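Local coordinates for phospholipase C-beta (PLC-beta) (PDB 3QR0), which is a multidomain, calcium-binding phospholipase of the C-beta family, built from PH, EF-hand, TIM-barrel and C2 domains, at residues A[370-375]-A[380-385]; A[416-419]-A[424-427]; A[467-472]-A[539-544]. One frame throughout, in Å; residues are numbered along the deposited sequence.

Contact 1: residues A[370-375]-A[380-385]; sequences DCWDGK and IITHGF. With CA (calcium ion), chain B.
C371 and I381 face each other as an antiparallel, non-hydrogen-bonded pair with their CA atoms 4.8 Å apart, and W372 and I380 follow as the hydrogen-bonded pair of the same short hairpin. W372 N reaches I380 O at 2.9 Å, and the return bond, from I380 N to W372 O, is almost straight at 177°. A longer bond from T382 N to D370 O carries the pairing one step further. The chief side chain is W372, whose indole plane is turned roughly perpendicular to the CA-CB-CG plane (chi2 84°) and leans past T382 to G384, beyond strand 380-381. The CA of G384 lies over one indole face near the rim, 3.4 Å from W372 CZ2; the imidazole of H419 stacks on the opposite face. At the far end of the ring W372 CH2 touches F385 CE2 at 3.7 Å, the two ring planes being turned 87° to each other. Beside the indole, CG1 of I380 packs against W372 CB, and its CG2 comes up to the CA of G374. On the other side of the sheet C371 and I381 meet F393 of helix 393-403. D370 sends its carboxylate to the calcium ion, which both OD1 and OD2 bind, alongside N339, E368 and E417. A single water ties this ligand to the hairpin: it donates to D370 OD2 at 2.8 Å and accepts from W372 NE1 at 3.1 Å and from G384 N at 3.0 Å. Y341 OH also bonds OD2. With the metal, a tyrosine hydroxyl and a water gripping one oxygen, rotation of the D370 carboxylate is probably restricted, and W372 NE1 and G384 N, which hold the water, probably help to place it.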
loop_
_atom_site.group_PDB
_atom_site.type_symbol
_atom_site.label_atom_id
_atom_site.label_comp_id
_atom_site.label_asym_id
_atom_site.label_seq_id
_atom_site.Cartn_x
_atom_site.Cartn_y
_atom_site.Cartn_z
ATOM N N ASP A 370 11.376 7.084 20.266
ATOM C CA ASP A 370 11.714 6.785 21.659
ATOM C C ASP A 370 13.030 7.470 21.982
ATOM O O ASP A 370 14.097 6.996 21.572
ATOM C CB ASP A 370 11.877 5.274 21.881
ATOM C CG ASP A 370 10.565 4.517 21.858
ATOM O OD1 ASP A 370 9.508 5.090 21.517
ATOM O OD2 ASP A 370 10.587 3.308 22.169
ATOM N N CYS A 371 12.959 8.563 22.739
ATOM C CA CYS A 371 14.123 9.415 22.977
ATOM C C CYS A 371 14.785 9.130 24.328
ATOM O O CYS A 371 14.116 9.105 25.358
ATOM C CB CYS A 371 13.717 10.886 22.888
ATOM S SG CYS A 371 12.833 11.279 21.361
ATOM N N TRP A 372 16.100 8.919 24.301
ATOM C CA TRP A 372 16.896 8.647 25.503
ATOM C C TRP A 372 18.147 9.531 25.529
ATOM O O TRP A 372 18.593 10.031 24.488
ATOM C CB TRP A 372 17.303 7.163 25.547
ATOM C CG TRP A 372 16.127 6.216 25.588
ATOM C CD1 TRP A 372 15.407 5.760 24.524
ATOM C CD2 TRP A 372 15.542 5.619 26.755
ATOM N NE1 TRP A 372 14.411 4.910 24.954
ATOM C CE2 TRP A 372 14.469 4.814 26.319
ATOM C CE3 TRP A 372 15.825 5.686 28.124
ATOM C CZ2 TRP A 372 13.667 4.086 27.208
ATOM C CZ3 TRP A 372 15.028 4.962 29.009
ATOM C CH2 TRP A 372 13.964 4.170 28.543
ATOM N N ASP A 373 18.708 9.718 26.722
ATOM C CA ASP A 373 19.954 10.470 26.874
ATOM C C ASP A 373 21.092 9.704 26.216
ATOM O O ASP A 373 21.275 8.526 26.491
ATOM C CB ASP A 373 20.304 10.683 28.356
ATOM C CG ASP A 373 19.455 11.755 29.027
ATOM O OD1 ASP A 373 18.704 12.475 28.336
ATOM O OD2 ASP A 373 19.544 11.882 30.265
ATOM N N GLY A 374 21.840 10.370 25.340
ATOM C CA GLY A 374 23.059 9.797 24.778
ATOM C C GLY A 374 24.240 10.112 25.673
ATOM O O GLY A 374 24.242 11.133 26.376
ATOM N N LYS A 375 25.244 9.234 25.638
ATOM C CA LYS A 375 26.409 9.325 26.525
ATOM C C LYS A 375 27.257 10.569 26.289
ATOM O O LYS A 375 27.928 11.036 27.205
ATOM C CB LYS A 375 27.298 8.077 26.393
ATOM C CG LYS A 375 26.779 6.857 27.156
ATOM C CD LYS A 375 27.787 5.703 27.185
ATOM C CE LYS A 375 29.068 6.078 27.918
ATOM N NZ LYS A 375 29.906 4.888 28.255
ATOM N N ILE A 380 19.528 10.325 21.735
ATOM C CA ILE A 380 19.496 9.195 20.821
ATOM C C ILE A 380 18.105 8.599 20.787
ATOM O O ILE A 380 17.270 8.893 21.644
ATOM C CB ILE A 380 20.496 8.095 21.235
ATOM C CG1 ILE A 380 20.130 7.519 22.610
ATOM C CG2 ILE A 380 21.921 8.644 21.223
ATOM C CD1 ILE A 380 21.036 6.413 23.071
ATOM N N ILE A 381 17.871 7.769 19.781
ATOM C CA ILE A 381 16.643 6.987 19.666
ATOM C C ILE A 381 16.992 5.509 19.721
ATOM O O ILE A 381 17.887 5.045 19.012
ATOM C CB ILE A 381 15.893 7.305 18.365
ATOM C CG1 ILE A 381 15.308 8.718 18.437
ATOM C CG2 ILE A 381 14.781 6.274 18.103
ATOM C CD1 ILE A 381 14.640 9.185 17.143
ATOM N N THR A 382 16.286 4.776 20.579
ATOM C CA THR A 382 16.502 3.344 20.740
ATOM C C THR A 382 15.382 2.750 21.589
ATOM O O THR A 382 14.564 3.488 22.149
ATOM C CB THR A 382 17.877 3.039 21.408
ATOM O OG1 THR A 382 18.180 1.644 21.277
ATOM C CG2 THR A 382 17.883 3.426 22.890
ATOM N N HIS A 383 15.342 1.423 21.678
ATOM C CA HIS A 383 14.424 0.748 22.592
ATOM C C HIS A 383 15.155 0.548 23.915
ATOM O O HIS A 383 16.078 -0.263 24.012
ATOM C CB HIS A 383 13.943 -0.590 22.010
ATOM C CG HIS A 383 12.723 -1.144 22.685
ATOM N ND1 HIS A 383 12.239 -2.408 22.423
ATOM C CD2 HIS A 383 11.886 -0.606 23.607
ATOM C CE1 HIS A 383 11.159 -2.626 23.154
ATOM N NE2 HIS A 383 10.922 -1.548 23.882
ATOM N N GLY A 384 14.751 1.310 24.927
ATOM C CA GLY A 384 15.437 1.313 26.213
ATOM C C GLY A 384 15.492 -0.032 26.917
ATOM O O GLY A 384 14.553 -0.823 26.835
ATOM N N PHE A 385 16.607 -0.269 27.605
ATOM C CA PHE A 385 16.865 -1.497 28.363
ATOM C C PHE A 385 16.855 -2.774 27.512
ATOM O O PHE A 385 16.554 -3.860 28.015
ATOM C CB PHE A 385 15.898 -1.623 29.544
ATOM C CG PHE A 385 15.888 -0.420 30.446
ATOM C CD1 PHE A 385 16.825 -0.292 31.458
ATOM C CD2 PHE A 385 14.937 0.578 30.286
ATOM C CE1 PHE A 385 16.817 0.824 32.302
ATOM C CE2 PHE A 385 14.926 1.695 31.120
ATOM C CZ PHE A 385 15.865 1.815 32.124
HETATM CA CA CA B . 8.066 3.085 22.163
HETATM O O HOH W 1 12.181 2.785 24.457
HETATM O O HOH W 2 8.663 1.073 23.443
HETATM O O HOH W 3 6.195 1.540 22.379
#

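Contact 2: residues A[416-419]-A[424-427]; sequences FENH and QQKL. With CA (calcium ion), chain B.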
loop_
_atom_site.group_PDB
_atom_site.type_symbol
_atom_site.label_atom_id
_atom_site.label_comp_id
_atom_site.label_asym_id
_atom_site.label_seq_id
_atom_site.Cartn_x
_atom_site.Cartn_y
_atom_site.Cartn_z
ATOM N N PHE A 416 6.240 11.113 20.560
ATOM C CA PHE A 416 7.444 11.101 21.380
ATOM C C PHE A 416 7.221 10.268 22.640
ATOM O O PHE A 416 6.297 10.520 23.408
ATOM C CB PHE A 416 7.845 12.521 21.792
ATOM C CG PHE A 416 8.598 13.282 20.732
ATOM C CD1 PHE A 416 9.877 13.759 20.979
ATOM C CD2 PHE A 416 8.027 13.527 19.489
ATOM C CE1 PHE A 416 10.578 14.472 19.997
ATOM C CE2 PHE A 416 8.717 14.230 18.506
ATOM C CZ PHE A 416 9.992 14.705 18.762
ATOM N N GLU A 417 8.066 9.267 22.840
ATOM C CA GLU A 417 8.176 8.608 24.130
ATOM C C GLU A 417 9.462 9.164 24.726
ATOM O O GLU A 417 10.563 8.769 24.346
ATOM C CB GLU A 417 8.231 7.095 23.967
ATOM C CG GLU A 417 8.024 6.332 25.250
ATOM C CD GLU A 417 8.356 4.861 25.100
ATOM O OE1 GLU A 417 7.747 4.197 24.235
ATOM O OE2 GLU A 417 9.231 4.375 25.843
ATOM N N ASN A 418 9.303 10.112 25.642
ATOM C CA ASN A 418 10.397 10.972 26.075
ATOM C C ASN A 418 11.023 10.500 27.386
ATOM O O ASN A 418 10.368 10.501 28.422
ATOM C CB ASN A 418 9.840 12.387 26.229
ATOM C CG ASN A 418 10.906 13.448 26.197
ATOM O OD1 ASN A 418 12.078 13.192 26.482
ATOM N ND2 ASN A 418 10.497 14.672 25.868
ATOM N N HIS A 419 12.290 10.097 27.340
ATOM C CA HIS A 419 13.010 9.686 28.549
ATOM C C HIS A 419 14.216 10.574 28.844
ATOM O O HIS A 419 15.043 10.235 29.683
ATOM C CB HIS A 419 13.454 8.228 28.432
ATOM C CG HIS A 419 12.327 7.284 28.178
ATOM N ND1 HIS A 419 11.587 6.724 29.196
ATOM C CD2 HIS A 419 11.790 6.827 27.023
ATOM C CE1 HIS A 419 10.648 5.953 28.678
ATOM N NE2 HIS A 419 10.750 5.996 27.362
ATOM N N GLN A 424 18.990 17.468 27.551
ATOM C CA GLN A 424 18.875 16.834 26.242
ATOM C C GLN A 424 17.499 17.055 25.598
ATOM O O GLN A 424 17.394 17.057 24.375
ATOM C CB GLN A 424 19.284 15.361 26.315
ATOM C CG GLN A 424 20.776 15.207 26.702
ATOM C CD GLN A 424 21.389 13.861 26.334
ATOM O OE1 GLN A 424 21.038 13.249 25.325
ATOM N NE2 GLN A 424 22.330 13.405 27.150
ATOM N N GLN A 425 16.463 17.272 26.412
ATOM C CA GLN A 425 15.143 17.699 25.903
ATOM C C GLN A 425 15.206 19.076 25.235
ATOM O O GLN A 425 14.473 19.342 24.278
ATOM C CB GLN A 425 14.084 17.722 27.017
ATOM C CG GLN A 425 13.572 16.348 27.421
ATOM C CD GLN A 425 12.342 16.412 28.310
ATOM O OE1 GLN A 425 11.388 17.136 28.023
ATOM N NE2 GLN A 425 12.355 15.642 29.391
ATOM N N LYS A 426 16.064 19.956 25.750
ATOM C CA LYS A 426 16.310 21.246 25.109
ATOM C C LYS A 426 16.836 21.034 23.699
ATOM O O LYS A 426 16.447 21.746 22.769
ATOM C CB LYS A 426 17.302 22.085 25.915
ATOM C CG LYS A 426 16.689 22.755 27.129
ATOM C CD LYS A 426 17.758 23.314 28.052
ATOM C CE LYS A 426 17.148 24.155 29.164
ATOM N NZ LYS A 426 16.744 25.531 28.704
ATOM N N LEU A 427 17.707 20.037 23.550
ATOM C CA LEU A 427 18.275 19.695 22.257
ATOM C C LEU A 427 17.240 19.052 21.337
ATOM O O LEU A 427 17.217 19.356 20.146
ATOM C CB LEU A 427 19.505 18.794 22.426
ATOM C CG LEU A 427 20.664 19.460 23.179
ATOM C CD1 LEU A 427 21.775 18.462 23.465
ATOM C CD2 LEU A 427 21.205 20.662 22.401
HETATM CA CA CA B . 8.066 3.085 22.163
HETATM O O HOH W 2 8.663 1.073 23.443
HETATM O O HOH W 3 6.195 1.540 22.379
#
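The amides of N418 and Q425 meet with their planes 55° apart, neither stacked flat nor set edge to face. N418, whose CB points toward the helix, has CG anti to the backbone N (chi1 -160°), which sets its amide beside Q425. Q425 arrives extended from the first turn of helix 422-436 and lays its CG and CD beside that amide. N418 OD1 sits 3.6 Å from Q425 CG, while N418 ND2 approaches Q425 CD at 3.5 Å and Q425 OE1 at 3.4 Å. Both amides also have partners beyond the two segments: N418 ND2 donates to N470 OD1, just past the end of strand 466-469, Q425 NE2 to the carbonyls of C420 and E509, and Q425 OE1 accepts from A511 N. Strand 412-418 and helix 422-436 form a beta-alpha unit of the TIM barrel, and the pair joins the end of the strand to the start of the helix, with M514 of helix 512-515 packed against both side chains. E417, one residue earlier, instead takes part in the calcium site, where its OE1 binds the ion at 2.4 Å. Its OE2 accepts from H419 NE2 at 2.7 Å, nearly straight at 167°, through the anti lone pair and with the oxygen close to the imidazole plane, a second-shell bond that probably limits rotation of the carboxylate while OE1 faces the calcium; a further partner of OE2 is T503 OG1.

Contact 3: residues A[467-472]-A[539-544]; sequences LIKNKK and YEMSSM
No ring or amide plane takes part where K469 meets M541 and S543; the touching groups are an aliphatic lysine chain, a thioether and a serine CB. A flat group stands at the border of the contact: R570 of strand 569-572 is touched by M541, and its guanidinium NH1 forms a hydrogen bond with S543 OG. In the TIM barrel this contact spans the seam between the X and Y regions. Strands 466-469 and 540-545 are not direct neighbours: the CA atoms of K469 and M541 stand 9.3 Å apart, and P523 of the short strand 522-523 touches both side chains. K469 bridges the gap with CG anti to the backbone N (chi1 169°) and its chain stretched out as far as CE, passing across the M541 side chain at about a right angle. M541 folds back on itself, bent at chi2 and chi3, and offers its SD to K469 CE at 3.8 Å and its CE to K469 CD at 4.0 Å. The lysine amine has its own partner, K469 NZ bonding S415 OG on strand 412-418. The bend at chi4 (-61°) turns NZ off the line of the chain, while K469 CE lies 3.7 Å from the CB of S543, two residues along the strand from M541.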
loop_
_atom_site.group_PDB
_atom_site.type_symbol
_atom_site.label_atom_id
_atom_site.label_comp_id
_atom_site.label_asym_id
_atom_site.label_seq_id
_atom_site.Cartn_x
_atom_site.Cartn_y
_atom_site.Cartn_z
ATOM N N LEU A 467 2.964 17.665 13.660
ATOM C CA LEU A 467 2.474 17.863 15.019
ATOM C C LEU A 467 3.256 16.996 15.989
ATOM O O LEU A 467 3.618 15.856 15.667
ATOM C CB LEU A 467 0.981 17.542 15.122
ATOM C CG LEU A 467 0.059 18.592 14.504
ATOM C CD1 LEU A 467 -0.053 18.368 13.012
ATOM C CD2 LEU A 467 -1.322 18.558 15.163
ATOM N N ILE A 468 3.521 17.547 17.169
ATOM C CA ILE A 468 4.276 16.854 18.199
ATOM C C ILE A 468 3.342 16.359 19.285
ATOM O O ILE A 468 2.630 17.151 19.902
ATOM C CB ILE A 468 5.325 17.769 18.875
ATOM C CG1 ILE A 468 6.237 18.419 17.832
ATOM C CG2 ILE A 468 6.151 16.960 19.879
ATOM C CD1 ILE A 468 6.985 17.435 16.965
ATOM N N LYS A 469 3.371 15.049 19.515
ATOM C CA LYS A 469 2.657 14.418 20.618
ATOM C C LYS A 469 3.670 14.114 21.719
ATOM O O LYS A 469 4.521 13.230 21.577
ATOM C CB LYS A 469 1.960 13.141 20.143
ATOM C CG LYS A 469 1.396 12.257 21.254
ATOM C CD LYS A 469 0.920 10.919 20.705
ATOM C CE LYS A 469 0.819 9.858 21.795
ATOM N NZ LYS A 469 2.135 9.563 22.459
ATOM N N ASN A 470 3.573 14.870 22.806
ATOM C CA ASN A 470 4.463 14.746 23.952
ATOM C C ASN A 470 3.736 15.269 25.178
ATOM O O ASN A 470 2.848 16.116 25.057
ATOM C CB ASN A 470 5.744 15.548 23.714
ATOM C CG ASN A 470 6.832 15.250 24.734
ATOM O OD1 ASN A 470 7.700 14.411 24.499
ATOM N ND2 ASN A 470 6.795 15.943 25.870
ATOM N N LYS A 471 4.103 14.763 26.351
ATOM C CA LYS A 471 3.542 15.266 27.600
ATOM C C LYS A 471 3.737 16.777 27.661
ATOM O O LYS A 471 4.746 17.296 27.172
ATOM C CB LYS A 471 4.216 14.612 28.810
ATOM C CG LYS A 471 3.884 13.135 28.995
ATOM C CD LYS A 471 4.890 12.434 29.909
ATOM C CE LYS A 471 4.793 12.905 31.350
ATOM N NZ LYS A 471 5.630 12.052 32.257
ATOM N N LYS A 472 2.753 17.476 28.219
ATOM C CA LYS A 472 2.893 18.897 28.506
ATOM C C LYS A 472 3.310 19.048 29.959
ATOM O O LYS A 472 3.342 18.064 30.704
ATOM C CB LYS A 472 1.598 19.660 28.209
ATOM C CG LYS A 472 1.371 19.895 26.715
ATOM C CD LYS A 472 0.234 20.876 26.433
ATOM C CE LYS A 472 0.674 22.328 26.549
ATOM N NZ LYS A 472 1.547 22.765 25.423
ATOM N N TYR A 539 -8.613 18.278 22.254
ATOM C CA TYR A 539 -7.167 18.241 22.002
ATOM C C TYR A 539 -6.439 17.345 23.010
ATOM O O TYR A 539 -5.218 17.180 22.936
ATOM C CB TYR A 539 -6.592 19.659 22.053
ATOM C CG TYR A 539 -6.954 20.388 23.321
ATOM C CD1 TYR A 539 -6.202 20.219 24.473
ATOM C CD2 TYR A 539 -8.063 21.230 23.375
ATOM C CE1 TYR A 539 -6.528 20.867 25.642
ATOM C CE2 TYR A 539 -8.402 21.881 24.548
ATOM C CZ TYR A 539 -7.620 21.694 25.678
ATOM O OH TYR A 539 -7.925 22.326 26.855
ATOM N N GLU A 540 -7.175 16.780 23.962
ATOM C CA GLU A 540 -6.612 15.749 24.817
ATOM C C GLU A 540 -6.840 14.402 24.152
ATOM O O GLU A 540 -7.901 14.147 23.582
ATOM C CB GLU A 540 -7.206 15.790 26.221
ATOM C CG GLU A 540 -6.728 16.992 27.028
ATOM C CD GLU A 540 -7.060 16.899 28.502
ATOM O OE1 GLU A 540 -7.881 16.042 28.896
ATOM O OE2 GLU A 540 -6.504 17.707 29.274
ATOM N N MET A 541 -5.816 13.560 24.182
ATOM C CA MET A 541 -5.898 12.236 23.575
ATOM C C MET A 541 -5.197 11.244 24.474
ATOM O O MET A 541 -4.506 11.625 25.424
ATOM C CB MET A 541 -5.282 12.240 22.168
ATOM C CG MET A 541 -3.796 12.596 22.084
ATOM S SD MET A 541 -2.678 11.204 22.397
ATOM C CE MET A 541 -2.971 10.184 20.957
ATOM N N SER A 542 -5.400 9.969 24.192
ATOM C CA SER A 542 -4.733 8.932 24.940
ATOM C C SER A 542 -4.091 7.939 23.994
ATOM O O SER A 542 -4.631 7.624 22.929
ATOM C CB SER A 542 -5.699 8.255 25.911
ATOM O OG SER A 542 -5.890 9.076 27.063
ATOM N N SER A 543 -2.903 7.493 24.378
ATOM C CA SER A 543 -2.169 6.481 23.641
ATOM C C SER A 543 -2.219 5.241 24.515
ATOM O O SER A 543 -1.647 5.227 25.599
ATOM C CB SER A 543 -0.729 6.940 23.396
ATOM O OG SER A 543 -0.036 6.036 22.543
ATOM N N MET A 544 -2.947 4.225 24.055
ATOM C CA MET A 544 -3.202 3.026 24.839
ATOM C C MET A 544 -2.449 1.823 24.291
ATOM O O MET A 544 -2.531 1.521 23.095
ATOM C CB MET A 544 -4.690 2.691 24.801
ATOM C CG MET A 544 -5.613 3.799 25.234
ATOM S SD MET A 544 -7.311 3.187 25.289
ATOM C CE MET A 544 -8.201 4.691 25.697
#

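All three contacts belong to the TIM barrel. Contact 1 is partly buried and runs to the surface at F385, whereas contacts 2 and 3 are buried. Contacts 1 and 2 lie on neighbouring strands, 366-372 and 412-418, and share the calcium ion and two of its waters; contact 1 supplies D370 and contact 2 E417; contact 3 reaches the same sheet through strand 466-469 but holds no metal ligand. F416 N to K469 O and the hydrogen bond between the side-chain amides of N418 and N470 link contact 2 to contact 3. Their chemistry differs accordingly: backbone pairing and a water-bridged carboxylate in 370-375/380-385, amide against amide in 416-419/424-427, and mostly aliphatic contact in 467-472/539-544.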